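Local coordinates for protein DNA replication initiator (Cdc21/Cdc54) (Methanothermobacter thermautotrophicus, PDB 1LTL) that probably acts as an ATP-dependent single-stranded DNA helicase in replication, this chain being the zinc-binding N-terminal part of the MCM protein, at residues A[62-70]-A[108-116]; A[69-77]-A[87-95]. All blocks are in the same frame, centred on the assembly; numbering follows the deposited sequence.

Overall arrangement
Both contacts lie in the N-terminal part of an MCM protein, a piece that forms a dodecamer here. They share helix 66-77. Contact 1 joins the start of this helix, and the end of helix 58-64, to the beginning of strand 113-137 in the OB domain. Contact 2 packs the rest of the helix on strand 90-94 of the N-terminal helical region. Their centres are about 13 Å apart. They meet in one apolar cluster: L62 CD2 is 3.6 Å from F93 CZ, and F113 CZ is 4.2 Å from F93 CD1. Neither contact lies at the zinc site of C137, C140, C159 and C162.

Contact 1 (A[62-70]-A[108-116]); sequences LIEKPDDVI and KFIGKFVAV
The backbone N of F113 donates to I63 O at 3.0 Å, nearly straight at 166°. It pins the first residue of the strand to the end of helix 58-64. The F113 ring then reaches in between the two helices. L62 CD1 and P66 CB meet it obliquely, P66 CB lying 3.3 Å from F113 CD1. The I70 side chain crosses that of F113 at about a right angle, and its CD1 comes near F113 CE1, also obliquely. T221 and N242 of the neighbouring strands also touch F113. This joins the helical region of the MCM N-terminal part to its OB domain, at the first strand. A type II turn, F109 to K112, leads into that strand; G111 sits there at positive phi. The K112 chain, bent at chi2 (-66°), carries NZ to E64. K112 NZ makes a salt bridge with E64 OE2 at 3.0 Å, approaching from above the carboxylate plane, and a weak bond to E64 O. With a methionine at K112, E64 would probably lose its charge partner across the contact, and the helix-end carbonyl its weak donor. Nearer the turn, P66 CG and CD lie against G111 O.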
ATOM      1  N   LEU A  62     -41.429  19.291  19.942  1.00 48.09           N
ATOM      2  CA  LEU A  62     -40.479  20.044  20.744  1.00 46.48           C
ATOM      3  C   LEU A  62     -40.008  19.182  21.901  1.00 45.72           C
ATOM      4  O   LEU A  62     -38.876  19.302  22.354  1.00 46.77           O
ATOM      5  CB  LEU A  62     -41.139  21.330  21.266  1.00 45.13           C
ATOM      6  CG  LEU A  62     -40.298  22.422  21.934  1.00 43.45           C
ATOM      7  CD1 LEU A  62     -40.158  22.143  23.387  1.00 42.31           C
ATOM      8  CD2 LEU A  62     -38.937  22.537  21.253  1.00 42.35           C
ATOM      9  N   ILE A  63     -40.874  18.299  22.377  1.00 44.70           N
ATOM     10  CA  ILE A  63     -40.493  17.444  23.482  1.00 44.74           C
ATOM     11  C   ILE A  63     -39.858  16.131  23.050  1.00 45.49           C
ATOM     12  O   ILE A  63     -38.931  15.650  23.692  1.00 46.05           O
ATOM     13  CB  ILE A  63     -41.687  17.158  24.394  1.00 43.04           C
ATOM     14  CG1 ILE A  63     -41.969  18.378  25.249  1.00 41.48           C
ATOM     15  CG2 ILE A  63     -41.375  16.011  25.321  1.00 44.22           C
ATOM     16  CD1 ILE A  63     -42.358  19.560  24.457  1.00 43.37           C
ATOM     17  N   GLU A  64     -40.342  15.561  21.959  1.00 45.96           N
ATOM     18  CA  GLU A  64     -39.814  14.302  21.476  1.00 47.22           C
ATOM     19  C   GLU A  64     -38.502  14.433  20.739  1.00 47.52           C
ATOM     20  O   GLU A  64     -37.702  13.497  20.721  1.00 47.82           O
ATOM     21  CB  GLU A  64     -40.827  13.620  20.566  1.00 49.02           C
ATOM     22  CG  GLU A  64     -42.148  13.334  21.242  1.00 51.29           C
ATOM     23  CD  GLU A  64     -42.006  12.426  22.443  1.00 52.07           C
ATOM     24  OE1 GLU A  64     -42.534  12.784  23.522  1.00 53.48           O
ATOM     25  OE2 GLU A  64     -41.372  11.356  22.305  1.00 52.04           O
ATOM     26  N   LYS A  65     -38.283  15.578  20.107  1.00 47.78           N
ATOM     27  CA  LYS A  65     -37.045  15.796  19.371  1.00 47.68           C
ATOM     28  C   LYS A  65     -36.658  17.254  19.490  1.00 46.41           C
ATOM     29  O   LYS A  65     -36.502  17.950  18.495  1.00 47.56           O
ATOM     30  CB  LYS A  65     -37.227  15.408  17.901  1.00 48.23           C
ATOM     31  CG  LYS A  65     -37.404  13.918  17.649  1.00 51.09           C
ATOM     32  CD  LYS A  65     -37.782  13.669  16.180  1.00 54.78           C
ATOM     33  CE  LYS A  65     -38.361  12.253  15.937  1.00 55.63           C
ATOM     34  NZ  LYS A  65     -39.166  12.126  14.670  1.00 52.73           N
ATOM     35  N   PRO A  66     -36.471  17.728  20.721  1.00 44.88           N
ATOM     36  CA  PRO A  66     -36.104  19.120  20.949  1.00 44.26           C
ATOM     37  C   PRO A  66     -34.949  19.600  20.084  1.00 44.59           C
ATOM     38  O   PRO A  66     -34.990  20.714  19.570  1.00 44.61           O
ATOM     39  CB  PRO A  66     -35.764  19.138  22.434  1.00 43.06           C
ATOM     40  CG  PRO A  66     -35.184  17.799  22.645  1.00 43.01           C
ATOM     41  CD  PRO A  66     -36.177  16.927  21.918  1.00 44.76           C
ATOM     42  N   ASP A  67     -33.929  18.765  19.909  1.00 45.31           N
ATOM     43  CA  ASP A  67     -32.780  19.163  19.108  1.00 45.60           C
ATOM     44  C   ASP A  67     -33.177  19.649  17.715  1.00 46.23           C
ATOM     45  O   ASP A  67     -32.958  20.815  17.371  1.00 46.12           O
ATOM     46  CB  ASP A  67     -31.761  18.017  19.003  1.00 45.22           C
ATOM     47  CG  ASP A  67     -30.998  17.786  20.304  1.00 46.47           C
ATOM     48  OD1 ASP A  67     -30.242  18.685  20.744  1.00 44.40           O
ATOM     49  OD2 ASP A  67     -31.157  16.694  20.900  1.00 46.70           O
ATOM     50  N   ASP A  68     -33.766  18.769  16.916  1.00 46.63           N
ATOM     51  CA  ASP A  68     -34.174  19.153  15.575  1.00 47.57           C
ATOM     52  C   ASP A  68     -35.189  20.279  15.586  1.00 46.73           C
ATOM     53  O   ASP A  68     -35.071  21.231  14.815  1.00 47.60           O
ATOM     54  CB  ASP A  68     -34.745  17.958  14.809  1.00 49.87           C
ATOM     55  CG  ASP A  68     -33.684  16.936  14.464  1.00 53.13           C
ATOM     56  OD1 ASP A  68     -32.536  17.358  14.165  1.00 53.50           O
ATOM     57  OD2 ASP A  68     -34.000  15.721  14.478  1.00 54.59           O
ATOM     58  N   VAL A  69     -36.194  20.188  16.443  1.00 44.25           N
ATOM     59  CA  VAL A  69     -37.165  21.258  16.462  1.00 42.21           C
ATOM     60  C   VAL A  69     -36.448  22.581  16.685  1.00 42.91           C
ATOM     61  O   VAL A  69     -36.554  23.469  15.853  1.00 44.18           O
ATOM     62  CB  VAL A  69     -38.240  21.028  17.528  1.00 40.56           C
ATOM     63  CG1 VAL A  69     -38.968  22.312  17.818  1.00 39.94           C
ATOM     64  CG2 VAL A  69     -39.221  19.993  17.031  1.00 38.70           C
ATOM     65  N   ILE A  70     -35.689  22.714  17.769  1.00 43.14           N
ATOM     66  CA  ILE A  70     -34.976  23.964  18.030  1.00 43.53           C
ATOM     67  C   ILE A  70     -34.045  24.374  16.895  1.00 45.33           C
ATOM     68  O   ILE A  70     -33.854  25.565  16.648  1.00 44.60           O
ATOM     69  CB  ILE A  70     -34.155  23.899  19.320  1.00 42.27           C
ATOM     70  CG1 ILE A  70     -35.095  23.788  20.511  1.00 42.39           C
ATOM     71  CG2 ILE A  70     -33.299  25.136  19.452  1.00 40.62           C
ATOM     72  CD1 ILE A  70     -34.419  24.017  21.826  1.00 42.93           C
ATOM     73  N   LYS A 108     -35.372   6.616  29.067  1.00 24.80           N
ATOM     74  CA  LYS A 108     -36.498   6.993  28.212  1.00 26.09           C
ATOM     75  C   LYS A 108     -36.479   8.481  27.877  1.00 26.04           C
ATOM     76  O   LYS A 108     -36.991   8.881  26.829  1.00 27.49           O
ATOM     77  CB  LYS A 108     -37.843   6.606  28.854  1.00 27.20           C
ATOM     78  CG  LYS A 108     -38.098   7.245  30.199  1.00 29.99           C
ATOM     79  CD  LYS A 108     -39.565   7.572  30.383  1.00 31.25           C
ATOM     80  CE  LYS A 108     -40.301   6.540  31.227  1.00 32.46           C
ATOM     81  NZ  LYS A 108     -41.475   7.161  31.952  1.00 30.68           N
ATOM     82  N   PHE A 109     -35.857   9.284  28.744  1.00 25.65           N
ATOM     83  CA  PHE A 109     -35.781  10.737  28.556  1.00 26.30           C
ATOM     84  C   PHE A 109     -34.521  11.269  27.856  1.00 24.56           C
ATOM     85  O   PHE A 109     -34.333  12.475  27.744  1.00 25.13           O
ATOM     86  CB  PHE A 109     -35.947  11.428  29.913  1.00 29.79           C
ATOM     87  CG  PHE A 109     -37.326  11.275  30.510  1.00 34.50           C
ATOM     88  CD1 PHE A 109     -37.495  11.084  31.881  1.00 35.84           C
ATOM     89  CD2 PHE A 109     -38.460  11.352  29.706  1.00 36.67           C
ATOM     90  CE1 PHE A 109     -38.772  10.977  32.437  1.00 35.20           C
ATOM     91  CE2 PHE A 109     -39.738  11.246  30.253  1.00 36.86           C
ATOM     92  CZ  PHE A 109     -39.888  11.058  31.624  1.00 35.91           C
ATOM     93  N   ILE A 110     -33.656  10.379  27.387  1.00 22.55           N
ATOM     94  CA  ILE A 110     -32.453  10.823  26.707  1.00 20.21           C
ATOM     95  C   ILE A 110     -32.845  11.375  25.357  1.00 21.24           C
ATOM     96  O   ILE A 110     -33.513  10.705  24.568  1.00 21.46           O
ATOM     97  CB  ILE A 110     -31.439   9.679  26.508  1.00 18.33           C
ATOM     98  CG1 ILE A 110     -30.955   9.161  27.860  1.00 19.52           C
ATOM     99  CG2 ILE A 110     -30.248  10.166  25.741  1.00 11.94           C
ATOM    100  CD1 ILE A 110     -29.868   8.131  27.747  1.00 21.12           C
ATOM    101  N   GLY A 111     -32.429  12.609  25.099  1.00 22.78           N
ATOM    102  CA  GLY A 111     -32.748  13.254  23.840  1.00 23.73           C
ATOM    103  C   GLY A 111     -34.070  14.002  23.897  1.00 25.36           C
ATOM    104  O   GLY A 111     -34.457  14.640  22.928  1.00 26.01           O
ATOM    105  N   LYS A 112     -34.746  13.956  25.042  1.00 26.21           N
ATOM    106  CA  LYS A 112     -36.042  14.609  25.206  1.00 27.60           C
ATOM    107  C   LYS A 112     -35.961  15.953  25.908  1.00 29.65           C
ATOM    108  O   LYS A 112     -35.028  16.222  26.668  1.00 30.08           O
ATOM    109  CB  LYS A 112     -36.983  13.717  26.018  1.00 27.93           C
ATOM    110  CG  LYS A 112     -37.091  12.292  25.547  1.00 27.41           C
ATOM    111  CD  LYS A 112     -37.741  12.221  24.196  1.00 28.73           C
ATOM    112  CE  LYS A 112     -37.960  10.788  23.799  1.00 30.92           C
ATOM    113  NZ  LYS A 112     -38.477  10.747  22.413  1.00 34.01           N
ATOM    114  N   PHE A 113     -36.973  16.784  25.694  1.00 31.51           N
ATOM    115  CA  PHE A 113     -36.996  18.097  26.318  1.00 32.68           C
ATOM    116  C   PHE A 113     -37.618  17.972  27.703  1.00 31.97           C
ATOM    117  O   PHE A 113     -38.794  17.676  27.819  1.00 33.82           O
ATOM    118  CB  PHE A 113     -37.806  19.053  25.444  1.00 33.67           C
ATOM    119  CG  PHE A 113     -37.343  20.479  25.518  1.00 36.69           C
ATOM    120  CD1 PHE A 113     -36.022  20.816  25.229  1.00 36.72           C
ATOM    121  CD2 PHE A 113     -38.226  21.490  25.877  1.00 37.35           C
ATOM    122  CE1 PHE A 113     -35.602  22.136  25.298  1.00 37.88           C
ATOM    123  CE2 PHE A 113     -37.810  22.813  25.948  1.00 36.90           C
ATOM    124  CZ  PHE A 113     -36.502  23.141  25.659  1.00 37.46           C
ATOM    125  N   VAL A 114     -36.842  18.175  28.760  1.00 30.45           N
ATOM    126  CA  VAL A 114     -37.421  18.047  30.089  1.00 28.96           C
ATOM    127  C   VAL A 114     -37.362  19.321  30.894  1.00 29.23           C
ATOM    128  O   VAL A 114     -36.810  20.330  30.459  1.00 30.89           O
ATOM    129  CB  VAL A 114     -36.751  16.937  30.905  1.00 27.45           C
ATOM    130  CG1 VAL A 114     -36.807  15.644  30.133  1.00 28.76           C
ATOM    131  CG2 VAL A 114     -35.332  17.312  31.236  1.00 26.81           C
ATOM    132  N   ALA A 115     -37.940  19.268  32.080  1.00 28.46           N
ATOM    133  CA  ALA A 115     -37.966  20.417  32.957  1.00 27.40           C
ATOM    134  C   ALA A 115     -37.923  19.801  34.327  1.00 26.63           C
ATOM    135  O   ALA A 115     -38.814  19.051  34.695  1.00 27.59           O
ATOM    136  CB  ALA A 115     -39.237  21.196  32.755  1.00 26.47           C
ATOM    137  N   VAL A 116     -36.884  20.145  35.070  1.00 24.47           N
ATOM    138  CA  VAL A 116     -36.626  19.588  36.368  1.00 24.37           C
ATOM    139  C   VAL A 116     -36.433  20.645  37.401  1.00 27.00           C
ATOM    140  O   VAL A 116     -35.728  21.610  37.141  1.00 28.50           O
ATOM    141  CB  VAL A 116     -35.329  18.810  36.319  1.00 24.41           C
ATOM    142  CG1 VAL A 116     -34.978  18.300  37.691  1.00 25.12           C
ATOM    143  CG2 VAL A 116     -35.424  17.704  35.283  1.00 21.97           C
TER

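Contact 2 (A[69-77]-A[87-95]); sequences VIRAAQQAI and VDLNIRFSG
I91 points into helix 66-77 from strand 90-94, which crosses the helix segment at 127° with 8.3 Å between the axes. I91 CG1 is anti to the carbonyl carbon, and the two ends of this branch meet different residues. I91 CG1 lies 3.8 Å from A73 CB. I91 CD1 reaches on to the aliphatic part of Q74, whose CG is its nearest neighbour, and is 4.4 Å from I77 CD1. The Q74 chain crosses I91 obliquely. It is extended beyond CG (chi2 -175°), which brings the amide to the backbone just before the strand. There Q74 NE2 donates to L89 O at 2.9 Å. The bond is bent, 144° at the hydrogen, and the donor is tilted from the carbonyl plane. Toward the end of the helix, I77 CG2 packs on L89 CD1, 3.7 Å away, the two side chains crossing at about a right angle. Two residues on from I91, F93 also points toward the helix. The I70 and F93 side chains slide past each other in opposite directions, I70 CG1 meeting the ring obliquely at F93 CE1, with I70 CD1 close to the same atom. I44 and V46 of the parallel partner strand 43-47 extend this core: I44 touches I77 and L89, and V46 touches F93. Helix and strand thus meet mainly through aliphatic and aromatic carbon, while the Q74 amide gives a backbone carbonyl a donor at the margin of that apolar layer.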
ATOM      1  N   VAL A  69     -36.194  20.188  16.443  1.00 44.25           N
ATOM      2  CA  VAL A  69     -37.165  21.258  16.462  1.00 42.21           C
ATOM      3  C   VAL A  69     -36.448  22.581  16.685  1.00 42.91           C
ATOM      4  O   VAL A  69     -36.554  23.469  15.853  1.00 44.18           O
ATOM      5  CB  VAL A  69     -38.240  21.028  17.528  1.00 40.56           C
ATOM      6  CG1 VAL A  69     -38.968  22.312  17.818  1.00 39.94           C
ATOM      7  CG2 VAL A  69     -39.221  19.993  17.031  1.00 38.70           C
ATOM      8  N   ILE A  70     -35.689  22.714  17.769  1.00 43.14           N
ATOM      9  CA  ILE A  70     -34.976  23.964  18.030  1.00 43.53           C
ATOM     10  C   ILE A  70     -34.045  24.374  16.895  1.00 45.33           C
ATOM     11  O   ILE A  70     -33.854  25.565  16.648  1.00 44.60           O
ATOM     12  CB  ILE A  70     -34.155  23.899  19.320  1.00 42.27           C
ATOM     13  CG1 ILE A  70     -35.095  23.788  20.511  1.00 42.39           C
ATOM     14  CG2 ILE A  70     -33.299  25.136  19.452  1.00 40.62           C
ATOM     15  CD1 ILE A  70     -34.419  24.017  21.826  1.00 42.93           C
ATOM     16  N   ARG A  71     -33.453  23.399  16.213  1.00 47.33           N
ATOM     17  CA  ARG A  71     -32.571  23.713  15.101  1.00 49.10           C
ATOM     18  C   ARG A  71     -33.418  24.257  13.965  1.00 49.27           C
ATOM     19  O   ARG A  71     -32.921  24.941  13.078  1.00 49.65           O
ATOM     20  CB  ARG A  71     -31.826  22.466  14.620  1.00 51.31           C
ATOM     21  CG  ARG A  71     -30.301  22.539  14.750  1.00 54.88           C
ATOM     22  CD  ARG A  71     -29.610  21.439  13.932  1.00 58.23           C
ATOM     23  NE  ARG A  71     -30.085  20.088  14.259  1.00 62.28           N
ATOM     24  CZ  ARG A  71     -29.601  19.320  15.234  1.00 63.95           C
ATOM     25  NH1 ARG A  71     -28.606  19.752  16.007  1.00 63.22           N
ATOM     26  NH2 ARG A  71     -30.113  18.108  15.434  1.00 65.48           N
ATOM     27  N   ALA A  72     -34.708  23.952  13.993  1.00 50.38           N
ATOM     28  CA  ALA A  72     -35.610  24.405  12.943  1.00 51.46           C
ATOM     29  C   ALA A  72     -36.068  25.810  13.238  1.00 52.02           C
ATOM     30  O   ALA A  72     -36.154  26.642  12.342  1.00 52.90           O
ATOM     31  CB  ALA A  72     -36.809  23.477  12.838  1.00 50.97           C
ATOM     32  N   ALA A  73     -36.374  26.061  14.502  1.00 53.19           N
ATOM     33  CA  ALA A  73     -36.815  27.373  14.928  1.00 55.06           C
ATOM     34  C   ALA A  73     -35.690  28.366  14.664  1.00 57.29           C
ATOM     35  O   ALA A  73     -35.929  29.560  14.523  1.00 57.91           O
ATOM     36  CB  ALA A  73     -37.178  27.356  16.409  1.00 52.30           C
ATOM     37  N   GLN A  74     -34.455  27.886  14.595  1.00 59.72           N
ATOM     38  CA  GLN A  74     -33.366  28.801  14.324  1.00 61.96           C
ATOM     39  C   GLN A  74     -33.303  29.095  12.838  1.00 64.13           C
ATOM     40  O   GLN A  74     -33.136  30.237  12.448  1.00 65.49           O
ATOM     41  CB  GLN A  74     -32.037  28.227  14.787  1.00 61.18           C
ATOM     42  CG  GLN A  74     -31.959  27.970  16.256  1.00 60.39           C
ATOM     43  CD  GLN A  74     -30.583  27.508  16.656  1.00 60.95           C
ATOM     44  OE1 GLN A  74     -30.033  26.579  16.065  1.00 60.75           O
ATOM     45  NE2 GLN A  74     -30.014  28.152  17.663  1.00 61.42           N
ATOM     46  N   GLN A  75     -33.432  28.074  12.001  1.00 66.86           N
ATOM     47  CA  GLN A  75     -33.381  28.292  10.560  1.00 69.75           C
ATOM     48  C   GLN A  75     -34.548  29.125  10.109  1.00 69.94           C
ATOM     49  O   GLN A  75     -34.510  29.721   9.046  1.00 70.37           O
ATOM     50  CB  GLN A  75     -33.402  26.970   9.798  1.00 72.84           C
ATOM     51  CG  GLN A  75     -32.063  26.618   9.165  1.00 77.68           C
ATOM     52  CD  GLN A  75     -31.723  27.504   7.976  1.00 79.42           C
ATOM     53  OE1 GLN A  75     -32.265  27.324   6.887  1.00 81.23           O
ATOM     54  NE2 GLN A  75     -30.830  28.471   8.184  1.00 80.40           N
ATOM     55  N   ALA A  76     -35.597  29.156  10.914  1.00 70.50           N
ATOM     56  CA  ALA A  76     -36.757  29.942  10.551  1.00 71.30           C
ATOM     57  C   ALA A  76     -36.409  31.417  10.729  1.00 71.65           C
ATOM     58  O   ALA A  76     -36.482  32.192   9.778  1.00 72.57           O
ATOM     59  CB  ALA A  76     -37.945  29.558  11.412  1.00 71.93           C
ATOM     60  N   ILE A  77     -36.021  31.799  11.942  1.00 71.31           N
ATOM     61  CA  ILE A  77     -35.656  33.182  12.209  1.00 71.79           C
ATOM     62  C   ILE A  77     -34.602  33.662  11.225  1.00 73.99           C
ATOM     63  O   ILE A  77     -34.675  34.767  10.701  1.00 74.11           O
ATOM     64  CB  ILE A  77     -35.123  33.347  13.633  1.00 69.70           C
ATOM     65  CG1 ILE A  77     -36.274  33.191  14.619  1.00 68.64           C
ATOM     66  CG2 ILE A  77     -34.456  34.696  13.794  1.00 67.74           C
ATOM     67  CD1 ILE A  77     -35.873  33.433  16.046  1.00 69.26           C
ATOM     68  N   VAL A  87     -27.066  35.876  12.149  1.00101.23           N
ATOM     69  CA  VAL A  87     -27.529  35.828  13.537  1.00 97.25           C
ATOM     70  C   VAL A  87     -27.970  34.455  14.044  1.00 94.32           C
ATOM     71  O   VAL A  87     -29.035  33.937  13.687  1.00 93.51           O
ATOM     72  CB  VAL A  87     -28.689  36.821  13.781  1.00 97.12           C
ATOM     73  CG1 VAL A  87     -28.941  36.960  15.268  1.00 97.39           C
ATOM     74  CG2 VAL A  87     -28.348  38.169  13.191  1.00 97.75           C
ATOM     75  N   ASP A  88     -27.130  33.869  14.881  1.00 91.02           N
ATOM     76  CA  ASP A  88     -27.420  32.576  15.469  1.00 87.14           C
ATOM     77  C   ASP A  88     -28.144  32.893  16.790  1.00 82.44           C
ATOM     78  O   ASP A  88     -27.511  33.096  17.824  1.00 82.97           O
ATOM     79  CB  ASP A  88     -26.101  31.813  15.731  1.00 90.17           C
ATOM     80  CG  ASP A  88     -25.177  31.760  14.500  1.00 91.34           C
ATOM     81  OD1 ASP A  88     -25.595  31.213  13.453  1.00 92.41           O
ATOM     82  OD2 ASP A  88     -24.029  32.262  14.595  1.00 91.06           O
ATOM     83  N   LEU A  89     -29.467  32.971  16.751  1.00 75.93           N
ATOM     84  CA  LEU A  89     -30.213  33.277  17.959  1.00 69.39           C
ATOM     85  C   LEU A  89     -30.563  32.030  18.743  1.00 65.18           C
ATOM     86  O   LEU A  89     -30.688  30.945  18.186  1.00 65.09           O
ATOM     87  CB  LEU A  89     -31.487  34.036  17.619  1.00 69.22           C
ATOM     88  CG  LEU A  89     -31.231  35.525  17.448  1.00 70.09           C
ATOM     89  CD1 LEU A  89     -32.199  36.095  16.434  1.00 70.91           C
ATOM     90  CD2 LEU A  89     -31.355  36.225  18.781  1.00 69.75           C
ATOM     91  N   ASN A  90     -30.719  32.186  20.046  1.00 58.97           N
ATOM     92  CA  ASN A  90     -31.062  31.061  20.878  1.00 53.66           C
ATOM     93  C   ASN A  90     -32.530  31.090  21.187  1.00 50.98           C
ATOM     94  O   ASN A  90     -33.000  32.013  21.837  1.00 51.55           O
ATOM     95  CB  ASN A  90     -30.301  31.123  22.189  1.00 53.60           C
ATOM     96  CG  ASN A  90     -28.830  30.963  22.005  1.00 52.81           C
ATOM     97  OD1 ASN A  90     -28.050  31.416  22.835  1.00 52.00           O
ATOM     98  ND2 ASN A  90     -28.430  30.300  20.924  1.00 52.56           N
ATOM     99  N   ILE A  91     -33.267  30.090  20.726  1.00 47.55           N
ATOM    100  CA  ILE A  91     -34.681  30.048  21.037  1.00 43.57           C
ATOM    101  C   ILE A  91     -34.827  29.369  22.398  1.00 42.68           C
ATOM    102  O   ILE A  91     -34.396  28.243  22.575  1.00 42.03           O
ATOM    103  CB  ILE A  91     -35.476  29.240  20.008  1.00 41.86           C
ATOM    104  CG1 ILE A  91     -35.467  29.924  18.647  1.00 42.07           C
ATOM    105  CG2 ILE A  91     -36.903  29.142  20.459  1.00 40.92           C
ATOM    106  CD1 ILE A  91     -34.166  29.861  17.917  1.00 41.77           C
ATOM    107  N   ARG A  92     -35.415  30.050  23.370  1.00 42.33           N
ATOM    108  CA  ARG A  92     -35.581  29.426  24.673  1.00 43.06           C
ATOM    109  C   ARG A  92     -37.054  29.342  25.055  1.00 43.21           C
ATOM    110  O   ARG A  92     -37.717  30.365  25.171  1.00 44.03           O
ATOM    111  CB  ARG A  92     -34.834  30.213  25.738  1.00 42.57           C
ATOM    112  CG  ARG A  92     -33.397  30.395  25.409  1.00 42.39           C
ATOM    113  CD  ARG A  92     -32.628  31.013  26.543  1.00 43.02           C
ATOM    114  NE  ARG A  92     -31.286  31.338  26.071  1.00 45.59           N
ATOM    115  CZ  ARG A  92     -30.305  30.456  25.936  1.00 45.44           C
ATOM    116  NH1 ARG A  92     -30.517  29.189  26.255  1.00 44.28           N
ATOM    117  NH2 ARG A  92     -29.128  30.837  25.455  1.00 46.46           N
ATOM    118  N   PHE A  93     -37.567  28.132  25.268  1.00 42.28           N
ATOM    119  CA  PHE A  93     -38.970  27.969  25.629  1.00 40.12           C
ATOM    120  C   PHE A  93     -39.264  28.096  27.096  1.00 41.20           C
ATOM    121  O   PHE A  93     -38.537  27.573  27.929  1.00 41.40           O
ATOM    122  CB  PHE A  93     -39.466  26.631  25.148  1.00 37.20           C
ATOM    123  CG  PHE A  93     -39.220  26.417  23.719  1.00 36.23           C
ATOM    124  CD1 PHE A  93     -37.932  26.268  23.253  1.00 35.30           C
ATOM    125  CD2 PHE A  93     -40.263  26.433  22.818  1.00 37.90           C
ATOM    126  CE1 PHE A  93     -37.685  26.142  21.901  1.00 37.46           C
ATOM    127  CE2 PHE A  93     -40.031  26.306  21.452  1.00 39.02           C
ATOM    128  CZ  PHE A  93     -38.740  26.161  20.994  1.00 38.62           C
ATOM    129  N   SER A  94     -40.345  28.796  27.415  1.00 43.56           N
ATOM    130  CA  SER A  94     -40.732  28.966  28.808  1.00 45.59           C
ATOM    131  C   SER A  94     -42.052  28.258  29.131  1.00 45.82           C
ATOM    132  O   SER A  94     -42.925  28.133  28.277  1.00 44.13           O
ATOM    133  CB  SER A  94     -40.851  30.445  29.144  1.00 46.70           C
ATOM    134  OG  SER A  94     -41.145  30.607  30.524  1.00 48.85           O
ATOM    135  N   GLY A  95     -42.180  27.804  30.375  1.00 47.21           N
ATOM    136  CA  GLY A  95     -43.381  27.108  30.786  1.00 49.57           C
ATOM    137  C   GLY A  95     -43.561  25.791  30.048  1.00 51.53           C
ATOM    138  O   GLY A  95     -44.374  25.671  29.122  1.00 51.42           O
TER